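Local coordinates for protein DNA methyltransferase (Nicotiana tabacum, PDB 4ONQ) that probably methylates DNA cytosines at C5 with S-adenosyl-L-methionine as donor, through the DRM-type catalytic domain found here with sinefungin bound, at residues 46-50 with 51-55; 132-135 with 136-140. The protein carries 5 engineered substitutions. One frame throughout, in Å; residues are numbered along the deposited sequence.

Contact 1 (46-50 with 51-55); sequences ALAPK and GVWDT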
loop_
_atom_site.group_PDB
_atom_site.type_symbol
_atom_site.label_atom_id
_atom_site.label_comp_id
_atom_site.label_asym_id
_atom_site.label_seq_id
_atom_site.Cartn_x
_atom_site.Cartn_y
_atom_site.Cartn_z
ATOM N N ALA A 46 -8.385 7.648 0.834
ATOM C CA ALA A 46 -8.876 8.724 -0.017
ATOM C C ALA A 46 -10.216 9.270 0.474
ATOM O O ALA A 46 -10.370 10.476 0.661
ATOM C CB ALA A 46 -8.997 8.255 -1.454
ATOM N N LEU A 47 -11.185 8.383 0.677
ATOM C CA LEU A 47 -12.526 8.807 1.065
ATOM C C LEU A 47 -12.592 9.222 2.529
ATOM O O LEU A 47 -12.480 8.395 3.430
ATOM C CB LEU A 47 -13.553 7.716 0.766
ATOM C CG LEU A 47 -14.117 7.744 -0.656
ATOM C CD1 LEU A 47 -14.530 9.162 -1.024
ATOM C CD2 LEU A 47 -13.133 7.186 -1.665
ATOM N N ALA A 48 -12.776 10.518 2.751
ATOM C CA ALA A 48 -12.774 11.083 4.089
ATOM C C ALA A 48 -13.420 12.452 3.999
ATOM O O ALA A 48 -13.413 13.059 2.929
ATOM C CB ALA A 48 -11.346 11.194 4.607
ATOM N N PRO A 49 -13.997 12.942 5.109
ATOM C CA PRO A 49 -14.647 14.257 5.041
ATOM C C PRO A 49 -13.674 15.380 4.677
ATOM O O PRO A 49 -12.468 15.243 4.885
ATOM C CB PRO A 49 -15.218 14.454 6.452
ATOM C CG PRO A 49 -14.331 13.672 7.359
ATOM C CD PRO A 49 -13.578 12.708 6.507
ATOM N N LYS A 50 -14.211 16.462 4.120
ATOM C CA LYS A 50 -13.429 17.613 3.669
ATOM C C LYS A 50 -12.480 18.135 4.754
ATOM O O LYS A 50 -11.300 18.425 4.496
ATOM C CB LYS A 50 -14.387 18.724 3.216
ATOM C CG LYS A 50 -13.739 20.057 2.889
ATOM C CD LYS A 50 -13.273 20.128 1.444
ATOM C CE LYS A 50 -12.798 21.535 1.100
ATOM N NZ LYS A 50 -12.239 21.624 -0.278
ATOM N N GLY A 51 -13.003 18.226 5.973
ATOM C CA GLY A 51 -12.262 18.759 7.099
ATOM C C GLY A 51 -11.027 17.962 7.469
ATOM O O GLY A 51 -10.028 18.527 7.917
ATOM N N VAL A 52 -11.089 16.647 7.285
ATOM C CA VAL A 52 -9.962 15.794 7.640
ATOM C C VAL A 52 -8.769 16.033 6.717
ATOM O O VAL A 52 -7.648 16.230 7.181
ATOM C CB VAL A 52 -10.340 14.299 7.638
ATOM C CG1 VAL A 52 -9.109 13.443 7.900
ATOM C CG2 VAL A 52 -11.405 14.027 8.685
ATOM N N TRP A 53 -9.015 16.020 5.413
ATOM C CA TRP A 53 -7.951 16.274 4.456
ATOM C C TRP A 53 -7.452 17.711 4.568
ATOM O O TRP A 53 -6.264 17.976 4.383
ATOM C CB TRP A 53 -8.398 15.935 3.034
ATOM C CG TRP A 53 -8.250 14.473 2.722
ATOM C CD1 TRP A 53 -9.250 13.567 2.514
ATOM C CD2 TRP A 53 -7.022 13.747 2.611
ATOM N NE1 TRP A 53 -8.717 12.323 2.272
ATOM C CE2 TRP A 53 -7.351 12.408 2.325
ATOM C CE3 TRP A 53 -5.674 14.100 2.720
ATOM C CZ2 TRP A 53 -6.385 11.428 2.148
ATOM C CZ3 TRP A 53 -4.718 13.123 2.547
ATOM C CH2 TRP A 53 -5.077 11.805 2.263
ATOM N N ASP A 54 -8.354 18.636 4.891
ATOM C CA ASP A 54 -7.926 19.999 5.188
ATOM C C ASP A 54 -6.937 20.022 6.359
ATOM O O ASP A 54 -5.875 20.642 6.272
ATOM C CB ASP A 54 -9.127 20.904 5.470
ATOM C CG ASP A 54 -9.864 21.307 4.202
ATOM O OD1 ASP A 54 -9.251 21.255 3.112
ATOM O OD2 ASP A 54 -11.051 21.685 4.298
ATOM N N THR A 55 -7.286 19.327 7.439
ATOM C CA THR A 55 -6.428 19.217 8.617
ATOM C C THR A 55 -5.068 18.612 8.283
ATOM O O THR A 55 -4.026 19.126 8.697
ATOM C CB THR A 55 -7.076 18.337 9.704
ATOM O OG1 THR A 55 -8.320 18.914 10.119
ATOM C CG2 THR A 55 -6.150 18.201 10.910
#
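The indole of Trp53 reaches back past the methyl group of Ala48 to the loop that leads into helix 50-59. A chi1 of -83° sets CG beside the backbone N, chi2 of 112° turns the NE1 edge to the loop, and NE1 donates to Ala46 O at 3.0 Å. The bond is bent: NE1 sits above the carbonyl plane, and the oxygen is 23° out of the ring plane. Ala48 CB comes in obliquely, 3.8 Å from Trp53 CD1. At the helix start, Pro49 holds the N-cap position; its O accepts a weak bond from Val52 N, and its ring packs against the CG2 branch of Val52. Lys50 and Asp54 run across each other one turn apart, Lys50 CG lying 3.4 Å from Asp54 OD2. Asp54 N bonds to Lys50 O at 3.0 Å, while Lys50 NZ stays 4.5 Å from Asp54 OD1, too far for a salt bridge. The indole lies between the helix's first turn and the strands carrying Phe67, which it meets edge-to-face, and Ile83. With its single N-H spent on a loop carbonyl, the buried indole has its one polar atom satisfied and its rotation restrained, whereas the Lys50-Asp54 attraction is probably weak.

Contact 2 (132-135 with 136-140); sequences AQLT and NRIRK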
loop_
_atom_site.group_PDB
_atom_site.type_symbol
_atom_site.label_atom_id
_atom_site.label_comp_id
_atom_site.label_asym_id
_atom_site.label_seq_id
_atom_site.Cartn_x
_atom_site.Cartn_y
_atom_site.Cartn_z
ATOM N N ALA A 132 -17.292 -19.438 5.444
ATOM C CA ALA A 132 -17.757 -20.608 4.712
ATOM C C ALA A 132 -19.275 -20.570 4.569
ATOM O O ALA A 132 -19.834 -21.053 3.585
ATOM C CB ALA A 132 -17.321 -21.881 5.431
ATOM N N GLN A 133 -19.933 -19.991 5.566
ATOM C CA GLN A 133 -21.383 -19.876 5.577
ATOM C C GLN A 133 -21.874 -19.096 4.361
ATOM O O GLN A 133 -22.785 -19.526 3.652
ATOM C CB GLN A 133 -21.831 -19.202 6.873
ATOM C CG GLN A 133 -23.284 -19.407 7.217
ATOM C CD GLN A 133 -24.186 -18.428 6.506
ATOM O OE1 GLN A 133 -25.283 -18.780 6.076
ATOM N NE2 GLN A 133 -23.726 -17.185 6.378
ATOM N N LEU A 134 -21.248 -17.956 4.113
ATOM C CA LEU A 134 -21.602 -17.114 2.979
ATOM C C LEU A 134 -21.373 -17.797 1.627
ATOM O O LEU A 134 -22.246 -17.761 0.760
ATOM C CB LEU A 134 -20.822 -15.802 3.053
ATOM C CG LEU A 134 -20.945 -14.853 1.864
ATOM C CD1 LEU A 134 -22.385 -14.384 1.676
ATOM C CD2 LEU A 134 -20.011 -13.676 2.072
ATOM N N THR A 135 -20.208 -18.418 1.442
ATOM C CA THR A 135 -19.915 -19.070 0.168
ATOM C C THR A 135 -20.827 -20.280 -0.027
ATOM O O THR A 135 -21.100 -20.696 -1.152
ATOM C CB THR A 135 -18.419 -19.478 0.026
ATOM O OG1 THR A 135 -18.048 -20.395 1.069
ATOM C CG2 THR A 135 -17.520 -18.258 0.071
ATOM N N ASN A 136 -21.296 -20.840 1.083
ATOM C CA ASN A 136 -22.320 -21.871 1.036
ATOM C C ASN A 136 -23.641 -21.296 0.530
ATOM O O ASN A 136 -24.274 -21.862 -0.365
ATOM C CB ASN A 136 -22.512 -22.495 2.411
ATOM C CG ASN A 136 -23.307 -23.782 2.359
ATOM O OD1 ASN A 136 -23.199 -24.554 1.408
ATOM N ND2 ASN A 136 -24.112 -24.019 3.385
ATOM N N ARG A 137 -24.050 -20.163 1.098
ATOM C CA ARG A 137 -25.262 -19.493 0.639
ATOM C C ARG A 137 -25.189 -19.219 -0.861
ATOM O O ARG A 137 -26.171 -19.402 -1.579
ATOM C CB ARG A 137 -25.514 -18.187 1.405
ATOM C CG ARG A 137 -25.721 -18.345 2.914
ATOM C CD ARG A 137 -26.600 -19.544 3.265
ATOM N NE ARG A 137 -27.872 -19.541 2.550
ATOM C CZ ARG A 137 -28.774 -20.514 2.628
ATOM N NH1 ARG A 137 -28.553 -21.571 3.401
ATOM N NH2 ARG A 137 -29.903 -20.427 1.936
ATOM N N ILE A 138 -24.018 -18.796 -1.331
ATOM C CA ILE A 138 -23.838 -18.468 -2.744
ATOM C C ILE A 138 -23.916 -19.725 -3.612
ATOM O O ILE A 138 -24.617 -19.753 -4.645
ATOM C CB ILE A 138 -22.520 -17.701 -2.975
ATOM C CG1 ILE A 138 -22.619 -16.314 -2.334
ATOM C CG2 ILE A 138 -22.222 -17.563 -4.449
ATOM C CD1 ILE A 138 -21.383 -15.474 -2.510
ATOM N N ARG A 139 -23.215 -20.769 -3.170
ATOM C CA ARG A 139 -23.322 -22.083 -3.793
ATOM C C ARG A 139 -24.778 -22.504 -3.975
ATOM O O ARG A 139 -25.176 -22.846 -5.075
ATOM C CB ARG A 139 -22.587 -23.163 -2.990
ATOM C CG ARG A 139 -22.968 -24.579 -3.444
ATOM C CD ARG A 139 -22.390 -25.681 -2.572
ATOM N NE ARG A 139 -20.982 -25.952 -2.853
ATOM C CZ ARG A 139 -20.554 -26.756 -3.822
ATOM N NH1 ARG A 139 -21.428 -27.354 -4.622
ATOM N NH2 ARG A 139 -19.256 -26.953 -4.001
ATOM N N LYS A 140 -25.568 -22.474 -2.904
ATOM C CA LYS A 140 -26.957 -22.932 -2.979
ATOM C C LYS A 140 -27.823 -22.018 -3.840
ATOM O O LYS A 140 -28.722 -22.475 -4.546
ATOM C CB LYS A 140 -27.560 -23.094 -1.580
ATOM C CG LYS A 140 -26.963 -24.260 -0.795
ATOM C CD LYS A 140 -27.674 -24.476 0.523
ATOM C CE LYS A 140 -26.998 -25.560 1.358
ATOM N NZ LYS A 140 -26.949 -26.878 0.668
#
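Gln133 and Arg137 meet one turn apart on the alpha-helix 132-143, whose i to i+4 ladder supplies most of the polar pairing here. Asn136 N, Arg137 N, Ile138 N and Arg139 N find the carbonyl oxygens of Ala132, Gln133, Leu134 and Thr135 in turn, the last running from Arg139 N to Thr135 O at 2.9 Å. Ala132 O serves two donors: besides Asn136 N at 2.9 Å it takes the hydroxyl of Thr135, OG1 lying 3.2 Å away and above the carbonyl plane, and both arrive from the same face of that plane. A chi1 of 60° sets OG1 between its own backbone N and carbonyl carbon, turned back toward the preceding turn. A valine in place of Thr135 has no hydroxyl, so Ala132 O would probably be left with the Asn136 N bond as its mate in this helix. Leu134 and Ile138 form the apolar side, turned to Gln160 of helix 151-164 and to Leu166 of strand 166-170, with Leu134 CG 4.4 Å from Ile138 CD1. Arg139 directs its guanidinium onward to a salt bridge with Glu143. On the exposed side the Gln133 amide and Arg137 guanidinium planes lie 14° apart, yet the touch is made lower down: the amide oxygen, Gln133 OE1, rests against the methylenes of Arg137, 3.2 Å from CD.

Contact 1 comes first along the chain and contact 2 follows, with centres about 37 Å apart and nearest atoms about 22 Å apart, so the two never touch. Both fall within the one DRM-type methyltransferase range but belong to different parts of the fold. The 46-55 region links strand 39-45 of the seven-stranded mixed sheet to helix 50-59, and its Trp53 side chain is about 13 Å from the bound sinefungin. The 132-140 region lies farther from the centre of the chain, on helix 132-143, which packs with helix 151-164 and the two-stranded sheet of 166-170 and 173-176. One contact thus lies where a helix meets the main sheet, the other in a peripheral part made of helices and a two-stranded sheet.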